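Local coordinates for CD180 antigen (Mus musculus, PDB 3T6Q), which may cooperate with MD-1 and TLR4 in the innate response of B cells to bacterial lipopolysaccharide, leading to NF-kappa-B activation, at residues L391-L402 and K413-L424; D438-D446 and K468-G476. All coordinates share one frame; numbering follows the deposited sequence. Where two conformers were deposited one is given.

Contact 1: residues L391-L402 and K413-L424; sequences LKTEAFKECPQL and KVKDAQSPFQNL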
loop_
_atom_site.group_PDB
_atom_site.type_symbol
_atom_site.label_atom_id
_atom_site.label_comp_id
_atom_site.label_asym_id
_atom_site.label_seq_id
_atom_site.Cartn_x
_atom_site.Cartn_y
_atom_site.Cartn_z
ATOM N N LEU A 391 -23.283 -2.601 53.377
ATOM C CA LEU A 391 -23.646 -1.204 53.662
ATOM C C LEU A 391 -24.532 -1.145 54.912
ATOM O O LEU A 391 -25.576 -1.810 54.973
ATOM C CB LEU A 391 -24.375 -0.551 52.475
ATOM C CG LEU A 391 -23.845 -0.762 51.059
ATOM C CD1 LEU A 391 -24.775 -0.089 50.060
ATOM C CD2 LEU A 391 -22.442 -0.197 50.923
ATOM N N LYS A 392 -24.110 -0.358 55.897
ATOM C CA LYS A 392 -24.970 -0.052 57.048
ATOM C C LYS A 392 -25.807 1.229 56.775
ATOM O O LYS A 392 -25.658 1.860 55.737
ATOM C CB LYS A 392 -24.139 0.078 58.318
ATOM C CG LYS A 392 -23.404 -1.206 58.732
ATOM C CD LYS A 392 -22.267 -0.904 59.708
ATOM C CE LYS A 392 -21.248 -2.049 59.804
ATOM N NZ LYS A 392 -21.859 -3.330 60.268
ATOM N N THR A 393 -26.690 1.603 57.709
ATOM C CA THR A 393 -27.485 2.813 57.526
ATOM C C THR A 393 -26.561 4.025 57.326
ATOM O O THR A 393 -25.513 4.119 57.947
ATOM C CB THR A 393 -28.446 3.006 58.725
ATOM O OG1 THR A 393 -29.548 2.100 58.566
ATOM C CG2 THR A 393 -28.999 4.451 58.758
ATOM N N GLU A 394 -26.942 4.925 56.427
ATOM C CA GLU A 394 -26.137 6.118 56.115
ATOM C C GLU A 394 -24.695 5.782 55.704
ATOM O O GLU A 394 -23.716 6.292 56.259
ATOM C CB GLU A 394 -26.163 7.138 57.244
ATOM C CG GLU A 394 -26.051 8.542 56.682
ATOM C CD GLU A 394 -26.106 9.595 57.766
ATOM O OE1 GLU A 394 -26.304 10.783 57.424
ATOM O OE2 GLU A 394 -25.931 9.225 58.945
ATOM N N ALA A 395 -24.619 4.904 54.711
ATOM C CA ALA A 395 -23.377 4.407 54.175
ATOM C C ALA A 395 -22.592 5.469 53.384
ATOM O O ALA A 395 -21.434 5.256 53.082
ATOM C CB ALA A 395 -23.675 3.173 53.312
ATOM N N PHE A 396 -23.222 6.616 53.072
ATOM C CA PHE A 396 -22.636 7.629 52.223
ATOM C C PHE A 396 -22.678 9.000 52.929
ATOM O O PHE A 396 -22.765 10.036 52.288
ATOM C CB PHE A 396 -23.314 7.618 50.834
ATOM C CG PHE A 396 -23.146 6.292 50.097
ATOM C CD1 PHE A 396 -21.990 6.037 49.351
ATOM C CD2 PHE A 396 -24.113 5.286 50.196
ATOM C CE1 PHE A 396 -21.818 4.805 48.695
ATOM C CE2 PHE A 396 -23.950 4.069 49.563
ATOM C CZ PHE A 396 -22.800 3.814 48.801
ATOM N N LYS A 397 -22.554 8.975 54.256
ATOM C CA LYS A 397 -22.581 10.197 55.069
ATOM C C LYS A 397 -21.436 11.119 54.664
ATOM O O LYS A 397 -21.606 12.329 54.659
ATOM C CB LYS A 397 -22.475 9.851 56.555
ATOM C CG LYS A 397 -22.682 11.081 57.435
ATOM C CD LYS A 397 -22.369 10.807 58.896
ATOM C CE LYS A 397 -20.896 11.082 59.153
ATOM N NZ LYS A 397 -20.626 11.358 60.586
ATOM N N GLU A 398 -20.285 10.547 54.302
ATOM C CA GLU A 398 -19.141 11.339 53.812
ATOM C C GLU A 398 -19.331 12.067 52.472
ATOM O O GLU A 398 -18.571 13.001 52.180
ATOM C CB GLU A 398 -17.852 10.495 53.775
ATOM C CG GLU A 398 -17.349 10.069 55.156
ATOM C CD GLU A 398 -16.948 11.248 56.066
ATOM O OE1 GLU A 398 -17.425 11.299 57.212
ATOM O OE2 GLU A 398 -16.151 12.124 55.651
ATOM N N CYS A 399 -20.361 11.689 51.696
ATOM C CA CYS A 399 -20.660 12.328 50.415
ATOM C C CYS A 399 -22.101 12.719 50.264
ATOM O O CYS A 399 -22.792 12.201 49.369
ATOM C CB CYS A 399 -20.336 11.426 49.237
ATOM S SG CYS A 399 -18.726 10.666 49.404
ATOM N N PRO A 400 -22.551 13.661 51.089
ATOM C CA PRO A 400 -23.972 14.045 51.081
ATOM C C PRO A 400 -24.476 14.685 49.792
ATOM O O PRO A 400 -25.682 14.714 49.584
ATOM C CB PRO A 400 -24.082 15.040 52.256
ATOM C CG PRO A 400 -22.708 15.573 52.451
ATOM C CD PRO A 400 -21.737 14.528 51.982
ATOM N N GLN A 401 -23.577 15.167 48.924
ATOM C CA GLN A 401 -23.967 15.878 47.694
ATOM C C GLN A 401 -24.075 14.968 46.489
ATOM O O GLN A 401 -24.187 15.469 45.383
ATOM C CB GLN A 401 -22.959 16.987 47.320
ATOM C CG GLN A 401 -22.495 17.848 48.475
ATOM C CD GLN A 401 -23.471 18.929 48.801
ATOM O OE1 GLN A 401 -23.123 20.113 48.778
ATOM N NE2 GLN A 401 -24.704 18.548 49.092
ATOM N N LEU A 402 -24.044 13.651 46.681
ATOM C CA LEU A 402 -23.971 12.742 45.507
ATOM C C LEU A 402 -25.202 12.953 44.645
ATOM O O LEU A 402 -26.304 13.024 45.193
ATOM C CB LEU A 402 -23.952 11.276 46.009
ATOM C CG LEU A 402 -22.891 10.271 45.554
ATOM C CD1 LEU A 402 -21.519 10.849 45.206
ATOM C CD2 LEU A 402 -22.802 9.121 46.562
ATOM N N LYS A 413 -24.780 -6.145 50.602
ATOM C CA LYS A 413 -25.285 -6.866 51.776
ATOM C C LYS A 413 -25.769 -5.824 52.717
ATOM O O LYS A 413 -24.975 -5.027 53.207
ATOM C CB LYS A 413 -24.167 -7.619 52.504
ATOM C CG LYS A 413 -23.279 -8.454 51.628
ATOM C CD LYS A 413 -24.067 -9.473 50.866
ATOM C CE LYS A 413 -23.067 -10.505 50.370
ATOM N NZ LYS A 413 -23.714 -11.770 49.896
ATOM N N VAL A 414 -27.065 -5.833 52.997
ATOM C CA VAL A 414 -27.664 -4.795 53.827
ATOM C C VAL A 414 -28.519 -5.530 54.848
ATOM O O VAL A 414 -29.409 -6.305 54.465
ATOM C CB VAL A 414 -28.548 -3.852 52.962
ATOM C CG1 VAL A 414 -29.207 -2.805 53.844
ATOM C CG2 VAL A 414 -27.702 -3.167 51.877
ATOM N N LYS A 415 -28.241 -5.325 56.126
ATOM C CA LYS A 415 -29.023 -5.938 57.200
ATOM C C LYS A 415 -30.488 -5.513 57.143
ATOM O O LYS A 415 -30.793 -4.433 56.643
ATOM C CB LYS A 415 -28.431 -5.514 58.536
ATOM C CG LYS A 415 -27.223 -6.326 58.950
ATOM C CD LYS A 415 -26.863 -5.985 60.395
ATOM C CE LYS A 415 -26.100 -7.127 61.026
ATOM N NZ LYS A 415 -26.614 -7.377 62.395
ATOM N N ASP A 416 -31.395 -6.356 57.648
ATOM C CA ASP A 416 -32.831 -6.012 57.734
ATOM C C ASP A 416 -33.101 -4.635 58.327
ATOM O O ASP A 416 -32.464 -4.226 59.291
ATOM C CB ASP A 416 -33.613 -7.051 58.561
ATOM C CG ASP A 416 -33.747 -8.389 57.842
ATOM O OD1 ASP A 416 -33.590 -8.417 56.603
ATOM O OD2 ASP A 416 -33.997 -9.421 58.507
ATOM N N ALA A 417 -34.037 -3.931 57.691
ATOM C CA ALA A 417 -34.538 -2.622 58.126
ATOM C C ALA A 417 -33.517 -1.477 58.160
ATOM O O ALA A 417 -33.778 -0.443 58.774
ATOM C CB ALA A 417 -35.284 -2.743 59.464
ATOM N N GLN A 418 -32.358 -1.669 57.512
ATOM C CA GLN A 418 -31.316 -0.622 57.419
ATOM C C GLN A 418 -31.605 0.313 56.254
ATOM O O GLN A 418 -32.257 -0.087 55.284
ATOM C CB GLN A 418 -29.903 -1.223 57.241
ATOM C CG GLN A 418 -29.334 -1.960 58.457
ATOM C CD GLN A 418 -28.772 -1.033 59.537
ATOM O OE1 GLN A 418 -27.649 -0.519 59.430
ATOM N NE2 GLN A 418 -29.547 -0.840 60.605
ATOM N N SER A 419 -31.095 1.546 56.339
ATOM C CA SER A 419 -31.305 2.549 55.284
ATOM C C SER A 419 -29.966 3.103 54.771
ATOM O O SER A 419 -29.548 4.174 55.171
ATOM C CB SER A 419 -32.203 3.692 55.768
ATOM O OG SER A 419 -33.441 3.182 56.193
ATOM N N PRO A 420 -29.319 2.366 53.843
ATOM C CA PRO A 420 -27.957 2.700 53.492
ATOM C C PRO A 420 -27.827 4.016 52.754
ATOM O O PRO A 420 -26.765 4.632 52.853
ATOM C CB PRO A 420 -27.481 1.509 52.613
ATOM C CG PRO A 420 -28.690 0.699 52.306
ATOM C CD PRO A 420 -29.797 1.102 53.229
ATOM N N PHE A 421 -28.894 4.453 52.061
ATOM C CA PHE A 421 -28.861 5.692 51.244
ATOM C C PHE A 421 -29.483 6.896 51.969
ATOM O O PHE A 421 -29.730 7.941 51.365
ATOM C CB PHE A 421 -29.593 5.444 49.907
ATOM C CG PHE A 421 -29.157 4.195 49.223
ATOM C CD1 PHE A 421 -27.914 4.137 48.577
ATOM C CD2 PHE A 421 -29.958 3.050 49.265
ATOM C CE1 PHE A 421 -27.501 2.953 47.975
ATOM C CE2 PHE A 421 -29.542 1.863 48.671
ATOM C CZ PHE A 421 -28.308 1.813 48.023
ATOM N N GLN A 422 -29.669 6.765 53.270
ATOM C CA GLN A 422 -30.269 7.815 54.095
ATOM C C GLN A 422 -29.494 9.139 53.920
ATOM O O GLN A 422 -28.287 9.105 53.896
ATOM C CB GLN A 422 -30.173 7.368 55.549
ATOM C CG GLN A 422 -30.770 8.319 56.562
ATOM C CD GLN A 422 -30.852 7.689 57.943
ATOM O OE1 GLN A 422 -31.703 6.849 58.188
ATOM N NE2 GLN A 422 -29.950 8.080 58.839
ATOM N N ASN A 423 -30.180 10.285 53.830
ATOM C CA ASN A 423 -29.473 11.582 53.728
ATOM C C ASN A 423 -28.612 11.719 52.433
ATOM O O ASN A 423 -27.613 12.417 52.396
ATOM C CB ASN A 423 -28.642 11.861 55.005
ATOM C CG ASN A 423 -29.516 12.051 56.272
ATOM O OD1 ASN A 423 -30.685 12.423 56.194
ATOM N ND2 ASN A 423 -28.929 11.812 57.441
ATOM N N LEU A 424 -29.042 11.066 51.359
ATOM C CA LEU A 424 -28.542 11.406 50.036
ATOM C C LEU A 424 -29.657 12.190 49.322
ATOM O O LEU A 424 -30.241 11.740 48.315
ATOM C CB LEU A 424 -28.158 10.151 49.247
ATOM C CG LEU A 424 -26.872 9.457 49.712
ATOM C CD1 LEU A 424 -26.642 8.196 48.849
ATOM C CD2 LEU A 424 -25.665 10.404 49.682
HETATM O O HOH W 1 -26.353 -3.558 56.832
HETATM O O HOH W 2 -26.006 7.436 52.924
HETATM O O HOH W 3 -25.020 11.752 53.260
HETATM O O HOH W 4 -27.880 15.235 51.137
#
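Leu391 pairs with Val414, Thr393 with Pro420 and Pro400 with Leu424, so the two segments run side by side in the same direction, 413-424 spending extra residues on a type II turn from Lys415 to Gln418. Backbone bonds fasten them: Leu391 N donates to Lys413 O, and Ala395 N to Pro420 O. Ser419 O is gripped from opposite faces of its plane, by Glu394 N (3.0 Å) across the contact and by Gln422 N within its own turn.

Thr393 is the main polar side chain. Its OG1 lies beside its own backbone N (chi1 -77°), where it accepts an almost straight bond from Ser419 N, 2.8 Å long. In one of two modelled conformers, Gln418 OE1 accepts from Thr393 N at 2.9 Å, the donor above the Gln418 amide plane; the second conformer makes this bond less certain. Farther along, the extended Glu394 offers OE1 to Asn423 ND2 at 2.8 Å; the donor lies above the carboxylate plane, and the two flat groups are turned 65° apart.

Beneath, the Phe396 and Phe421 rings lie side by side, pointing the same way, with CE2 of Phe396 4.0 Å from CE1 of Phe421. Leu424 sets CD2 3.8 Å from Phe396 CB, while Leu391 CB meets Pro420 CB at the other end.

One water accepts from Phe396 N and donates to Pro420 O and Gln422 O. Protein and water together thus satisfy backbone polar atoms of two helix-free loops, which probably helps to hold their spacing above a greasy interior.

Contact 2: residues D438-D446 and K468-G476; sequences DISSEQLFD and KTNSLQTLG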
loop_
_atom_site.group_PDB
_atom_site.type_symbol
_atom_site.label_atom_id
_atom_site.label_comp_id
_atom_site.label_asym_id
_atom_site.label_seq_id
_atom_site.Cartn_x
_atom_site.Cartn_y
_atom_site.Cartn_z
ATOM N N ASP A 438 -33.055 -7.201 48.390
ATOM C CA ASP A 438 -34.450 -7.584 48.597
ATOM C C ASP A 438 -35.256 -6.282 48.552
ATOM O O ASP A 438 -35.199 -5.441 49.455
ATOM C CB ASP A 438 -34.611 -8.281 49.938
ATOM C CG ASP A 438 -36.075 -8.548 50.305
ATOM O OD1 ASP A 438 -36.299 -8.988 51.442
ATOM O OD2 ASP A 438 -36.997 -8.331 49.491
ATOM N N ILE A 439 -36.008 -6.128 47.486
ATOM C CA ILE A 439 -36.645 -4.842 47.218
ATOM C C ILE A 439 -37.963 -4.730 47.974
ATOM O O ILE A 439 -38.720 -3.760 47.781
ATOM C CB ILE A 439 -36.872 -4.649 45.706
ATOM C CG1 ILE A 439 -35.569 -4.868 44.932
ATOM C CG2 ILE A 439 -37.387 -3.246 45.398
ATOM C CD1 ILE A 439 -34.440 -3.973 45.429
ATOM N N SER A 440 -38.263 -5.695 48.839
ATOM C CA SER A 440 -39.516 -5.577 49.605
ATOM C C SER A 440 -39.321 -4.790 50.923
ATOM O O SER A 440 -40.318 -4.348 51.527
ATOM C CB SER A 440 -40.111 -6.961 49.893
ATOM O OG SER A 440 -39.315 -7.620 50.862
ATOM N N SER A 441 -38.056 -4.624 51.372
ATOM C CA SER A 441 -37.755 -3.927 52.637
ATOM C C SER A 441 -38.215 -2.455 52.591
ATOM O O SER A 441 -37.785 -1.706 51.723
ATOM C CB SER A 441 -36.268 -3.962 52.924
ATOM O OG SER A 441 -36.016 -3.157 54.079
ATOM N N GLU A 442 -39.086 -2.049 53.523
ATOM C CA GLU A 442 -39.748 -0.729 53.452
ATOM C C GLU A 442 -38.765 0.421 53.649
ATOM O O GLU A 442 -38.979 1.511 53.123
ATOM C CB GLU A 442 -40.845 -0.587 54.523
ATOM C CG GLU A 442 -41.955 -1.604 54.446
ATOM C CD GLU A 442 -42.951 -1.395 55.568
ATOM O OE1 GLU A 442 -43.613 -0.332 55.571
ATOM O OE2 GLU A 442 -43.050 -2.276 56.450
ATOM N N GLN A 443 -37.697 0.157 54.403
ATOM C CA GLN A 443 -36.692 1.184 54.777
ATOM C C GLN A 443 -35.513 1.277 53.786
ATOM O O GLN A 443 -34.689 2.196 53.860
ATOM C CB GLN A 443 -36.125 0.868 56.183
ATOM C CG GLN A 443 -37.174 0.773 57.304
ATOM C CD GLN A 443 -37.744 -0.643 57.543
ATOM O OE1 GLN A 443 -38.421 -0.866 58.545
ATOM N NE2 GLN A 443 -37.491 -1.586 56.631
ATOM N N LEU A 444 -35.445 0.347 52.852
ATOM C CA LEU A 444 -34.225 0.251 51.998
ATOM C C LEU A 444 -33.859 1.561 51.314
ATOM O O LEU A 444 -32.667 1.944 51.284
ATOM C CB LEU A 444 -34.330 -0.914 50.997
ATOM C CG LEU A 444 -33.197 -1.060 49.959
ATOM C CD1 LEU A 444 -31.946 -1.418 50.730
ATOM C CD2 LEU A 444 -33.564 -2.149 48.956
ATOM N N PHE A 445 -34.883 2.270 50.817
ATOM C CA PHE A 445 -34.685 3.499 50.050
ATOM C C PHE A 445 -35.041 4.785 50.754
ATOM O O PHE A 445 -35.204 5.822 50.094
ATOM C CB PHE A 445 -35.373 3.436 48.674
ATOM C CG PHE A 445 -34.781 2.353 47.773
ATOM C CD1 PHE A 445 -33.404 2.334 47.500
ATOM C CD2 PHE A 445 -35.576 1.357 47.252
ATOM C CE1 PHE A 445 -32.865 1.332 46.694
ATOM C CE2 PHE A 445 -35.055 0.376 46.417
ATOM C CZ PHE A 445 -33.696 0.339 46.159
ATOM N N ASP A 446 -35.128 4.735 52.068
ATOM C CA ASP A 446 -35.334 5.961 52.838
ATOM C C ASP A 446 -34.205 6.952 52.601
ATOM O O ASP A 446 -33.027 6.569 52.526
ATOM C CB ASP A 446 -35.389 5.671 54.342
ATOM C CG ASP A 446 -36.696 5.008 54.793
ATOM O OD1 ASP A 446 -37.708 5.079 54.085
ATOM O OD2 ASP A 446 -36.699 4.409 55.886
ATOM N N LYS A 468 -48.111 -4.589 48.268
ATOM C CA LYS A 468 -48.525 -3.214 48.488
ATOM C C LYS A 468 -47.427 -2.463 49.250
ATOM O O LYS A 468 -47.139 -1.322 48.939
ATOM C CB LYS A 468 -49.825 -3.193 49.297
ATOM C CG LYS A 468 -50.323 -1.794 49.616
ATOM C CD LYS A 468 -51.725 -1.840 50.222
ATOM C CE LYS A 468 -52.115 -0.470 50.746
ATOM N NZ LYS A 468 -53.574 -0.231 50.568
ATOM N N THR A 469 -46.818 -3.110 50.245
ATOM C CA THR A 469 -45.673 -2.498 50.927
ATOM C C THR A 469 -44.391 -3.027 50.330
ATOM O O THR A 469 -44.171 -4.251 50.234
ATOM C CB THR A 469 -45.680 -2.712 52.454
ATOM O OG1 THR A 469 -45.581 -4.105 52.723
ATOM C CG2 THR A 469 -46.975 -2.203 53.056
ATOM N N ASN A 470 -43.552 -2.097 49.899
ATOM C CA ASN A 470 -42.294 -2.466 49.263
ATOM C C ASN A 470 -41.294 -1.298 49.446
ATOM O O ASN A 470 -41.678 -0.219 49.930
ATOM C CB ASN A 470 -42.573 -2.816 47.793
ATOM C CG ASN A 470 -43.175 -1.650 47.016
ATOM O OD1 ASN A 470 -42.516 -0.609 46.826
ATOM N ND2 ASN A 470 -44.430 -1.801 46.561
ATOM N N SER A 471 -40.026 -1.499 49.093
ATOM C CA SER A 471 -39.036 -0.399 49.244
ATOM C C SER A 471 -39.301 0.855 48.396
ATOM O O SER A 471 -38.801 1.929 48.727
ATOM C CB SER A 471 -37.642 -0.898 48.898
ATOM O OG SER A 471 -37.600 -1.170 47.507
ATOM N N LEU A 472 -40.069 0.716 47.305
ATOM C CA LEU A 472 -40.225 1.795 46.315
ATOM C C LEU A 472 -41.158 2.903 46.733
ATOM O O LEU A 472 -41.076 4.010 46.208
ATOM C CB LEU A 472 -40.683 1.246 44.945
ATOM C CG LEU A 472 -39.884 0.082 44.356
ATOM C CD1 LEU A 472 -40.660 -0.479 43.165
ATOM C CD2 LEU A 472 -38.480 0.527 43.914
ATOM N N GLN A 473 -42.061 2.623 47.666
ATOM C CA GLN A 473 -43.135 3.570 47.983
ATOM C C GLN A 473 -42.628 4.890 48.641
ATOM O O GLN A 473 -43.384 5.853 48.738
ATOM C CB GLN A 473 -44.244 2.887 48.814
ATOM C CG GLN A 473 -44.940 1.676 48.156
ATOM C CD GLN A 473 -46.197 2.029 47.350
ATOM O OE1 GLN A 473 -46.153 2.872 46.467
ATOM N NE2 GLN A 473 -47.319 1.344 47.636
ATOM N N THR A 474 -41.354 4.941 49.049
ATOM C CA THR A 474 -40.740 6.197 49.533
ATOM C C THR A 474 -40.166 7.110 48.439
ATOM O O THR A 474 -39.666 8.191 48.754
ATOM C CB THR A 474 -39.606 5.946 50.578
ATOM O OG1 THR A 474 -38.524 5.179 49.989
ATOM C CG2 THR A 474 -40.141 5.250 51.835
ATOM N N LEU A 475 -40.218 6.687 47.173
ATOM C CA LEU A 475 -39.524 7.420 46.097
ATOM C C LEU A 475 -40.493 8.355 45.335
ATOM O O LEU A 475 -40.781 8.169 44.155
ATOM C CB LEU A 475 -38.784 6.419 45.150
ATOM C CG LEU A 475 -37.763 5.547 45.916
ATOM C CD1 LEU A 475 -37.232 4.447 45.008
ATOM C CD2 LEU A 475 -36.607 6.380 46.480
ATOM N N GLY A 476 -41.007 9.368 46.025
ATOM C CA GLY A 476 -42.030 10.261 45.446
ATOM C C GLY A 476 -41.636 10.994 44.173
ATOM O O GLY A 476 -42.522 11.324 43.382
HETATM O O HOH W 5 -37.686 2.453 51.027
HETATM O O HOH W 6 -41.419 1.949 51.635
HETATM O O HOH W 7 -36.719 8.054 49.988
#
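Ser471 gives its hydroxyl to Ile439 O, with OG at the edge of the Phe445 ring. The first torsion (chi1 68°) turns OG back beside its own backbone N, so that it reaches the carbonyl which Ser471 N already binds: OG donates to Ile439 O at 2.8 Å and Ser471 N to the same oxygen at 2.9 Å, both from the same face of the carbonyl plane. Ser471 OG also lies 3.2 Å from Phe445 CE2, near the plane of the ring.

Phe445 is the hub of the apolar side. Leu444, its own chain neighbour, lays CG over the centre of one ring face, and the Ser471 backbone comes up to the ring edge. Leu472 CD2 approaches both Phe445 CE2 and Ile439 CG2 with the same methyl, at 4.2 Å from each, while Leu475 CD2 packs 3.9 Å from Phe445 CB. Leu454 of strand 453-455 touches Phe445, Leu472 and Leu475 from the interior.

Toward the outside, Thr474 meets Asp446 at about a right angle, its CG2 3.3 Å from Asp446 OD1. Thr474 OG1 donates to a water that accepts from Phe445 N as well and gives its own hydrogens to Glu442 O and Ser471 O, so four bonds hold it between the loops. Asn470 forms an Asx turn, OD1 accepting from Leu472 N.

Loops of two successive leucine-rich repeats, joined by backbone and water bonds with a buried phenylalanine and leucines beneath, are characteristic of the convex side of a Toll-like receptor solenoid.

The two contacts follow each other along the chain, with centres about 14 Å apart. Both join loops of neighbouring leucine-rich repeats: 391-402 leads to strand 404-406, and the loop 413-424 to strand 429-431, while 438-446 leads to 453-455 and 468-476 to 480-482, all parallel strands of the solenoid. The contacts touch directly. Ser419 OG probably hydrogen-bonds to Gln443 O (2.8 Å), and Phe421 CD2 lies 3.9 Å from Phe445 CD1, so that Phe396, Phe421 and Phe445 follow one another in a row through the two contacts. Repeat-by-repeat stacking of this kind carries the curved extracellular scaffold forward from one turn to the next.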